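Local coordinates for protein malonyl CoA reductase (malonate semialdehyde-forming) (Sulfolobus tokodaii, PDB 2EP5) that probably reduces malonyl-CoA with NADPH to malonate semialdehyde and CoA, as a member of the aspartate-semialdehyde dehydrogenase family, at residues Phe111-Asp116 with Ala209-Lys214; Thr279-Pro284 with Asn301-Met306; Glu96-Gly101 with Gly143-Asn148. All coordinates share one frame; numbering follows the deposited sequence.

Interaction 1 (Phe111-Asp116 with Ala209-Lys214)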
loop_
_atom_site.group_PDB
_atom_site.type_symbol
_atom_site.label_atom_id
_atom_site.label_comp_id
_atom_site.label_asym_id
_atom_site.label_seq_id
_atom_site.Cartn_x
_atom_site.Cartn_y
_atom_site.Cartn_z
ATOM N N PHE A 111 14.621 -16.798 -28.354
ATOM C CA PHE A 111 15.707 -16.450 -29.269
ATOM C C PHE A 111 16.707 -15.410 -28.757
ATOM O O PHE A 111 17.756 -15.214 -29.372
ATOM C CB PHE A 111 15.147 -15.952 -30.606
ATOM C CG PHE A 111 14.439 -17.006 -31.402
ATOM C CD1 PHE A 111 15.143 -18.086 -31.934
ATOM C CD2 PHE A 111 13.065 -16.920 -31.625
ATOM C CE1 PHE A 111 14.488 -19.068 -32.679
ATOM C CE2 PHE A 111 12.400 -17.894 -32.365
ATOM C CZ PHE A 111 13.116 -18.974 -32.894
ATOM N N ARG A 112 16.401 -14.742 -27.647
ATOM C CA ARG A 112 17.305 -13.708 -27.138
ATOM C C ARG A 112 18.758 -14.152 -27.048
ATOM O O ARG A 112 19.673 -13.354 -27.262
ATOM C CB ARG A 112 16.864 -13.225 -25.761
ATOM C CG ARG A 112 15.783 -12.174 -25.764
ATOM C CD ARG A 112 15.545 -11.733 -24.328
ATOM N NE ARG A 112 14.313 -10.982 -24.131
ATOM C CZ ARG A 112 13.646 -10.984 -22.983
ATOM N NH1 ARG A 112 14.101 -11.700 -21.960
ATOM N NH2 ARG A 112 12.532 -10.276 -22.849
ATOM N N MET A 113 18.969 -15.424 -26.734
ATOM C CA MET A 113 20.319 -15.945 -26.603
ATOM C C MET A 113 20.786 -16.763 -27.814
ATOM O O MET A 113 21.782 -17.483 -27.738
ATOM C CB MET A 113 20.432 -16.764 -25.312
ATOM C CG MET A 113 20.227 -15.941 -24.032
ATOM S SD MET A 113 21.374 -14.521 -23.858
ATOM C CE MET A 113 22.944 -15.363 -23.504
ATOM N N ASP A 114 20.076 -16.643 -28.933
ATOM C CA ASP A 114 20.461 -17.354 -30.148
ATOM C C ASP A 114 21.687 -16.628 -30.683
ATOM O O ASP A 114 21.646 -15.422 -30.899
ATOM C CB ASP A 114 19.336 -17.315 -31.186
ATOM C CG ASP A 114 19.645 -18.156 -32.418
ATOM O OD1 ASP A 114 20.642 -17.868 -33.115
ATOM O OD2 ASP A 114 18.892 -19.110 -32.689
ATOM N N PRO A 115 22.797 -17.355 -30.888
ATOM C CA PRO A 115 24.084 -16.853 -31.391
ATOM C C PRO A 115 24.017 -16.077 -32.703
ATOM O O PRO A 115 24.918 -15.298 -33.007
ATOM C CB PRO A 115 24.921 -18.122 -31.537
ATOM C CG PRO A 115 24.361 -19.023 -30.486
ATOM C CD PRO A 115 22.878 -18.802 -30.618
ATOM N N ASP A 116 22.960 -16.292 -33.485
ATOM C CA ASP A 116 22.814 -15.590 -34.758
ATOM C C ASP A 116 21.827 -14.434 -34.668
ATOM O O ASP A 116 21.588 -13.728 -35.652
ATOM C CB ASP A 116 22.350 -16.552 -35.852
ATOM C CG ASP A 116 23.276 -17.737 -36.011
ATOM O OD1 ASP A 116 24.508 -17.531 -36.034
ATOM O OD2 ASP A 116 22.765 -18.871 -36.118
ATOM N N ALA A 209 21.784 -12.707 -15.623
ATOM C CA ALA A 209 23.191 -13.078 -15.729
ATOM C C ALA A 209 23.618 -13.433 -17.153
ATOM O O ALA A 209 24.605 -12.905 -17.656
ATOM C CB ALA A 209 23.501 -14.244 -14.778
ATOM N N LYS A 210 22.881 -14.321 -17.805
ATOM C CA LYS A 210 23.232 -14.720 -19.162
ATOM C C LYS A 210 23.125 -13.584 -20.174
ATOM O O LYS A 210 24.069 -13.319 -20.925
ATOM C CB LYS A 210 22.358 -15.891 -19.614
ATOM C CG LYS A 210 22.553 -17.155 -18.791
ATOM C CD LYS A 210 21.811 -18.343 -19.411
ATOM C CE LYS A 210 21.890 -19.576 -18.509
ATOM N NZ LYS A 210 23.297 -19.861 -18.091
ATOM N N GLU A 211 21.977 -12.911 -20.197
ATOM C CA GLU A 211 21.768 -11.814 -21.139
ATOM C C GLU A 211 22.784 -10.696 -20.966
ATOM O O GLU A 211 23.209 -10.079 -21.937
ATOM C CB GLU A 211 20.349 -11.262 -21.003
ATOM C CG GLU A 211 19.301 -12.155 -21.636
ATOM C CD GLU A 211 17.888 -11.630 -21.443
ATOM O OE1 GLU A 211 17.688 -10.402 -21.543
ATOM O OE2 GLU A 211 16.979 -12.448 -21.206
ATOM N N LEU A 212 23.178 -10.438 -19.727
ATOM C CA LEU A 212 24.165 -9.397 -19.457
ATOM C C LEU A 212 25.486 -9.776 -20.158
ATOM O O LEU A 212 26.249 -8.909 -20.598
ATOM C CB LEU A 212 24.361 -9.272 -17.943
ATOM C CG LEU A 212 24.327 -7.883 -17.288
ATOM C CD1 LEU A 212 23.180 -7.056 -17.823
ATOM C CD2 LEU A 212 24.216 -8.053 -15.783
ATOM N N THR A 213 25.732 -11.080 -20.270
ATOM C CA THR A 213 26.933 -11.603 -20.924
ATOM C C THR A 213 26.961 -11.278 -22.426
ATOM O O THR A 213 28.021 -10.986 -22.996
ATOM C CB THR A 213 27.023 -13.136 -20.733
ATOM O OG1 THR A 213 27.552 -13.423 -19.432
ATOM C CG2 THR A 213 27.891 -13.757 -21.775
ATOM N N LYS A 214 25.795 -11.323 -23.063
ATOM C CA LYS A 214 25.700 -11.027 -24.487
ATOM C C LYS A 214 25.635 -9.525 -24.754
ATOM O O LYS A 214 26.231 -9.033 -25.706
ATOM C CB LYS A 214 24.470 -11.707 -25.079
ATOM C CG LYS A 214 24.391 -11.626 -26.592
ATOM C CD LYS A 214 23.220 -12.453 -27.102
ATOM C CE LYS A 214 23.153 -12.449 -28.616
ATOM N NZ LYS A 214 22.078 -13.358 -29.089
HETATM O O HOH W 1 23.869 -15.430 -28.043
#
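Arg-112 and Glu-211 form a salt bridge, and Lys-214 ties helix 204-215 to the turn that follows strand 103-106. This polar contact joins the NAD-binding part of the chain to the dimerisation part. Phe-111 to Asp-114 is a type I beta turn. Arg-112 NH1 lies 3.1 Å from Glu-211 OE2 and meets it on the syn side. The bond is bent, with 142° at the hydrogen, and the guanidinium and carboxylate planes are 62° apart. Both groups have further partners: Arg-112 NH2 binds Asn-107 O, and Glu-211 OE1 accepts from Asn-150 N. Lys-214 reaches out fully extended, with CG anti to the backbone N (chi1 -172°). Its NZ bonds to Arg-112 O at 3.0 Å and to Asp-114 O at 2.8 Å. It comes to each carbonyl from above the plane. Val-117 O is a further partner, and a water accepts from NZ at 2.9 Å. Met-113 lies along the helix beside them. Its chain bends at chi2 and chi3, bringing CE to 3.5 Å from Lys-210 O and SD to 3.9 Å from Glu-211 CG. Three carbonyl oxygens and a water share the three N-H groups of NZ, so the ammonium probably stays charged. Arg-112 is about 7 Å from Cys-151, the predicted acyl-thioester residue, measured between side chains. The salt bridge and the Lys-214 bonds together link turn and helix near the predicted catalytic cysteine.

Interaction 2 (Thr279-Pro284 with Asn301-Met306); sequences TAPKQP and NAESGM
Glu-303, in the weakly bonded helical turn 302-305, and Met-306 just after it both point toward the loop 279-284, and each meets a different part of it. Glu-303 comes in end-on. Its chain is extended beyond CG (chi2 -176°), which carries the carboxylate to the backbone of Lys-282 and Gln-283. OE1 accepts from Gln-283 N at 3.2 Å in a nearly straight bond, 171° at the hydrogen, through its syn lone pair. Lys-282 N is nearer OE1, at 2.8 Å, but that bond is strongly bent and weak. OE2 lies 2.8 Å from Gln-283 O. Pro-281 touches both side chains. Its CB is 3.1 Å from Glu-303 OE1, while its CD meets Met-306 CB at 3.8 Å. The proline ring and the methionine chain cross at about a right angle. Met-306 CG lies 3.5 Å from Thr-279 O, and the bends at chi2 and chi3 fold CE back near the same oxygen. Beyond the pair, Leu-339 of helix 334-347 packs on Met-306, and Arg-331 NH1 bonds to Met-306 O. With an alanine at Glu-303, the Gln-283 amide is likely to lose its straight acceptor, and Pro-281 CB its carboxylate neighbour. The contact pins the loop leading into strand 285-287 beside the turn that precedes strand 308-316. Through one firm bond from Gln-283 N and one weak bond from Lys-282 N, a single carboxylate oxygen holds the loop backbone to the turn.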
loop_
_atom_site.group_PDB
_atom_site.type_symbol
_atom_site.label_atom_id
_atom_site.label_comp_id
_atom_site.label_asym_id
_atom_site.label_seq_id
_atom_site.Cartn_x
_atom_site.Cartn_y
_atom_site.Cartn_z
ATOM N N THR A 279 13.860 8.649 -30.038
ATOM C CA THR A 279 13.617 7.976 -28.770
ATOM C C THR A 279 14.848 7.876 -27.857
ATOM O O THR A 279 14.771 7.315 -26.760
ATOM C CB THR A 279 13.037 6.579 -29.028
ATOM O OG1 THR A 279 11.866 6.713 -29.842
ATOM C CG2 THR A 279 12.652 5.884 -27.716
ATOM N N ALA A 280 15.971 8.434 -28.300
ATOM C CA ALA A 280 17.200 8.410 -27.509
ATOM C C ALA A 280 17.261 9.570 -26.512
ATOM O O ALA A 280 17.128 10.730 -26.893
ATOM C CB ALA A 280 18.408 8.469 -28.422
ATOM N N PRO A 281 17.475 9.274 -25.223
ATOM C CA PRO A 281 17.548 10.355 -24.230
ATOM C C PRO A 281 18.869 11.109 -24.398
ATOM O O PRO A 281 19.828 10.547 -24.923
ATOM C CB PRO A 281 17.477 9.604 -22.905
ATOM C CG PRO A 281 18.241 8.355 -23.211
ATOM C CD PRO A 281 17.717 7.962 -24.594
ATOM N N LYS A 282 18.921 12.368 -23.964
ATOM C CA LYS A 282 20.149 13.156 -24.079
ATOM C C LYS A 282 21.278 12.576 -23.221
ATOM O O LYS A 282 22.443 12.597 -23.619
ATOM C CB LYS A 282 19.906 14.609 -23.666
ATOM C CG LYS A 282 19.683 15.590 -24.807
ATOM C CD LYS A 282 18.277 15.505 -25.375
ATOM C CE LYS A 282 17.948 16.740 -26.223
ATOM N NZ LYS A 282 18.004 18.010 -25.426
ATOM N N GLN A 283 20.933 12.080 -22.034
ATOM C CA GLN A 283 21.915 11.479 -21.129
ATOM C C GLN A 283 21.325 10.156 -20.640
ATOM O O GLN A 283 20.559 10.130 -19.678
ATOM C CB GLN A 283 22.196 12.404 -19.937
ATOM C CG GLN A 283 23.497 12.064 -19.218
ATOM C CD GLN A 283 23.757 12.916 -17.981
ATOM O OE1 GLN A 283 23.669 14.149 -18.025
ATOM N NE2 GLN A 283 24.096 12.262 -16.874
ATOM N N PRO A 284 21.685 9.036 -21.293
ATOM C CA PRO A 284 21.175 7.709 -20.925
ATOM C C PRO A 284 21.415 7.301 -19.479
ATOM O O PRO A 284 20.705 6.453 -18.943
ATOM C CB PRO A 284 21.864 6.786 -21.925
ATOM C CG PRO A 284 23.159 7.487 -22.178
ATOM C CD PRO A 284 22.739 8.924 -22.314
ATOM N N ASN A 301 10.667 8.421 -14.022
ATOM C CA ASN A 301 10.312 9.074 -15.279
ATOM C C ASN A 301 11.429 9.833 -15.994
ATOM O O ASN A 301 11.196 10.425 -17.046
ATOM C CB ASN A 301 9.126 10.018 -15.054
ATOM C CG ASN A 301 7.871 9.286 -14.623
ATOM O OD1 ASN A 301 7.425 8.356 -15.291
ATOM N ND2 ASN A 301 7.292 9.703 -13.502
ATOM N N ALA A 302 12.636 9.812 -15.436
ATOM C CA ALA A 302 13.770 10.511 -16.033
ATOM C C ALA A 302 13.806 10.388 -17.554
ATOM O O ALA A 302 13.836 9.284 -18.100
ATOM C CB ALA A 302 15.071 9.992 -15.439
ATOM N N GLU A 303 13.804 11.537 -18.226
ATOM C CA GLU A 303 13.832 11.607 -19.684
ATOM C C GLU A 303 12.850 10.645 -20.346
ATOM O O GLU A 303 13.216 9.834 -21.192
ATOM C CB GLU A 303 15.258 11.366 -20.189
ATOM C CG GLU A 303 16.234 12.400 -19.653
ATOM C CD GLU A 303 17.635 12.257 -20.208
ATOM O OE1 GLU A 303 17.797 12.348 -21.443
ATOM O OE2 GLU A 303 18.575 12.067 -19.402
ATOM N N SER A 304 11.592 10.750 -19.941
ATOM C CA SER A 304 10.528 9.924 -20.482
ATOM C C SER A 304 10.665 8.448 -20.137
ATOM O O SER A 304 9.945 7.613 -20.685
ATOM C CB SER A 304 10.462 10.096 -21.996
ATOM O OG SER A 304 10.379 11.472 -22.315
ATOM N N GLY A 305 11.575 8.131 -19.222
ATOM C CA GLY A 305 11.762 6.746 -18.830
ATOM C C GLY A 305 12.801 6.010 -19.659
ATOM O O GLY A 305 12.866 4.779 -19.627
ATOM N N MET A 306 13.608 6.759 -20.405
ATOM C CA MET A 306 14.650 6.163 -21.232
ATOM C C MET A 306 16.016 6.278 -20.573
ATOM O O MET A 306 16.978 5.647 -21.004
ATOM C CB MET A 306 14.693 6.823 -22.613
ATOM C CG MET A 306 13.676 6.252 -23.581
ATOM S SD MET A 306 13.822 4.455 -23.656
ATOM C CE MET A 306 15.257 4.278 -24.705
#

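Interaction 3 (Glu96-Gly101 with Gly143-Asn148)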
loop_
_atom_site.group_PDB
_atom_site.type_symbol
_atom_site.label_atom_id
_atom_site.label_comp_id
_atom_site.label_asym_id
_atom_site.label_seq_id
_atom_site.Cartn_x
_atom_site.Cartn_y
_atom_site.Cartn_z
ATOM N N GLU A 96 7.497 -18.022 -37.572
ATOM C CA GLU A 96 6.769 -18.125 -38.830
ATOM C C GLU A 96 6.847 -16.853 -39.648
ATOM O O GLU A 96 6.971 -16.913 -40.877
ATOM C CB GLU A 96 5.301 -18.488 -38.588
ATOM C CG GLU A 96 5.072 -19.981 -38.510
ATOM C CD GLU A 96 5.735 -20.726 -39.667
ATOM O OE1 GLU A 96 5.339 -20.496 -40.835
ATOM O OE2 GLU A 96 6.658 -21.533 -39.405
ATOM N N LEU A 97 6.776 -15.709 -38.968
ATOM C CA LEU A 97 6.848 -14.416 -39.641
ATOM C C LEU A 97 8.209 -14.228 -40.299
ATOM O O LEU A 97 8.291 -13.849 -41.468
ATOM C CB LEU A 97 6.585 -13.268 -38.653
ATOM C CG LEU A 97 5.140 -13.124 -38.163
ATOM C CD1 LEU A 97 5.055 -12.039 -37.087
ATOM C CD2 LEU A 97 4.232 -12.804 -39.346
ATOM N N VAL A 98 9.270 -14.501 -39.543
ATOM C CA VAL A 98 10.632 -14.366 -40.049
ATOM C C VAL A 98 10.901 -15.353 -41.183
ATOM O O VAL A 98 11.655 -15.048 -42.106
ATOM C CB VAL A 98 11.669 -14.583 -38.922
ATOM C CG1 VAL A 98 13.072 -14.717 -39.508
ATOM C CG2 VAL A 98 11.631 -13.411 -37.966
ATOM N N LYS A 99 10.292 -16.533 -41.111
ATOM C CA LYS A 99 10.467 -17.527 -42.164
ATOM C C LYS A 99 9.796 -17.038 -43.449
ATOM O O LYS A 99 10.238 -17.352 -44.553
ATOM C CB LYS A 99 9.858 -18.866 -41.752
ATOM C CG LYS A 99 10.719 -19.689 -40.819
ATOM C CD LYS A 99 10.061 -21.029 -40.538
ATOM C CE LYS A 99 10.946 -21.925 -39.685
ATOM N NZ LYS A 99 10.298 -23.246 -39.445
ATOM N N ASN A 100 8.723 -16.267 -43.301
ATOM C CA ASN A 100 8.015 -15.745 -44.460
ATOM C C ASN A 100 8.644 -14.469 -44.990
ATOM O O ASN A 100 8.101 -13.842 -45.890
ATOM C CB ASN A 100 6.546 -15.497 -44.122
ATOM C CG ASN A 100 5.720 -16.763 -44.170
ATOM O OD1 ASN A 100 5.556 -17.366 -45.230
ATOM N ND2 ASN A 100 5.199 -17.178 -43.023
ATOM N N GLY A 101 9.785 -14.082 -44.428
ATOM C CA GLY A 101 10.470 -12.890 -44.900
ATOM C C GLY A 101 10.263 -11.587 -44.143
ATOM O O GLY A 101 10.815 -10.558 -44.528
ATOM N N GLY A 143 13.611 -13.918 -43.679
ATOM C CA GLY A 143 13.408 -12.717 -42.890
ATOM C C GLY A 143 14.552 -12.306 -41.983
ATOM O O GLY A 143 15.663 -12.821 -42.086
ATOM N N ILE A 144 14.257 -11.367 -41.090
ATOM C CA ILE A 144 15.222 -10.830 -40.140
ATOM C C ILE A 144 14.635 -10.816 -38.727
ATOM O O ILE A 144 13.485 -10.428 -38.529
ATOM C CB ILE A 144 15.607 -9.379 -40.516
ATOM C CG1 ILE A 144 16.427 -9.366 -41.808
ATOM C CG2 ILE A 144 16.351 -8.719 -39.367
ATOM C CD1 ILE A 144 17.720 -10.179 -41.747
ATOM N N LEU A 145 15.425 -11.242 -37.746
ATOM C CA LEU A 145 14.978 -11.248 -36.359
ATOM C C LEU A 145 15.987 -10.554 -35.453
ATOM O O LEU A 145 17.190 -10.855 -35.482
ATOM C CB LEU A 145 14.750 -12.677 -35.861
ATOM C CG LEU A 145 14.255 -12.762 -34.413
ATOM C CD1 LEU A 145 12.921 -12.060 -34.293
ATOM C CD2 LEU A 145 14.113 -14.206 -33.984
ATOM N N VAL A 146 15.486 -9.607 -34.660
ATOM C CA VAL A 146 16.306 -8.855 -33.713
ATOM C C VAL A 146 15.612 -8.944 -32.356
ATOM O O VAL A 146 14.384 -8.933 -32.271
ATOM C CB VAL A 146 16.445 -7.363 -34.125
ATOM C CG1 VAL A 146 17.290 -6.613 -33.096
ATOM C CG2 VAL A 146 17.091 -7.258 -35.513
ATOM N N LYS A 147 16.389 -9.042 -31.291
ATOM C CA LYS A 147 15.795 -9.150 -29.976
ATOM C C LYS A 147 16.246 -8.076 -29.009
ATOM O O LYS A 147 17.292 -7.455 -29.183
ATOM C CB LYS A 147 16.087 -10.533 -29.397
ATOM C CG LYS A 147 15.213 -11.640 -29.976
ATOM C CD LYS A 147 13.785 -11.535 -29.441
ATOM C CE LYS A 147 12.853 -12.513 -30.126
ATOM N NZ LYS A 147 11.583 -12.686 -29.373
ATOM N N ASN A 148 15.422 -7.847 -27.997
ATOM C CA ASN A 148 15.714 -6.880 -26.950
ATOM C C ASN A 148 15.754 -7.703 -25.671
ATOM O O ASN A 148 15.019 -8.681 -25.528
ATOM C CB ASN A 148 14.622 -5.813 -26.885
ATOM C CG ASN A 148 14.654 -4.890 -28.080
ATOM O OD1 ASN A 148 13.689 -4.792 -28.838
ATOM N ND2 ASN A 148 15.775 -4.207 -28.261
#
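The C-terminal end of helix 87-99 packs against the start of strand 144-147, the outermost strand, within this chain, of the parallel Rossmann-type sheet. Val-98 and Gly-143 are at the centre of the contact. A Schellman motif ends the helix: Gly-101, at positive phi (98°), is its C-prime residue, Gly-101 N bonds to Val-98 O, and Lys-102 N reaches back to Leu-97 O. The chain can then turn directly into strand 103-106, which pairs with strand 144-147. Gly-101 and Gly-143 come close, with CA atoms 3.6 Å apart. Neither position suits a side chain. At Gly-101 a CB would press on the carbonyl of the residue before. At Gly-143 it would clash with Val-98 O. The Val-98 carbonyl oxygen lies 2.8 Å from Gly-143 N. Val-98 supplies the apolar part and lays its two methyl groups along the strand backbone. CG1 is anti to the backbone N (chi1 169°) and rests 3.8 Å from Gly-143 C. CG2 reaches further along the strand. The Val-98 and Leu-145 side chains cross at about a right angle. Val-104 of strand 103-106 touches both of them, and Trp-141 also packs on Val-98. This is structural packing away from the predicted active-site residues, joining a helix of the nucleotide-binding fold to strand 144-147. Val-98 CG2 ends 3.6 Å from Ile-144 O and 3.8 Å from Leu-145 CB.

In the fold
Interactions 1 and 3 touch, and their centres are 17 Å apart. Their segments alternate along the chain. The bridge between them is Arg-112, whose NE makes a weak hydrogen bond to Asn-148 O, while Phe-111 CD2 packs on Leu-145 CD2 at 3.7 Å. Thus the turn of interaction 1 packs on strand 144-147 and on Asn-148 just after it, close before Cys-151. Interaction 2 touches neither: its nearest atoms are about 14 Å from interaction 1 and about 9 Å from interaction 3. Interaction 1 lies nearest the predicted Cys-151: Arg-112 is about 7 Å away and Met-306 of interaction 2 about 11 Å, between side chains.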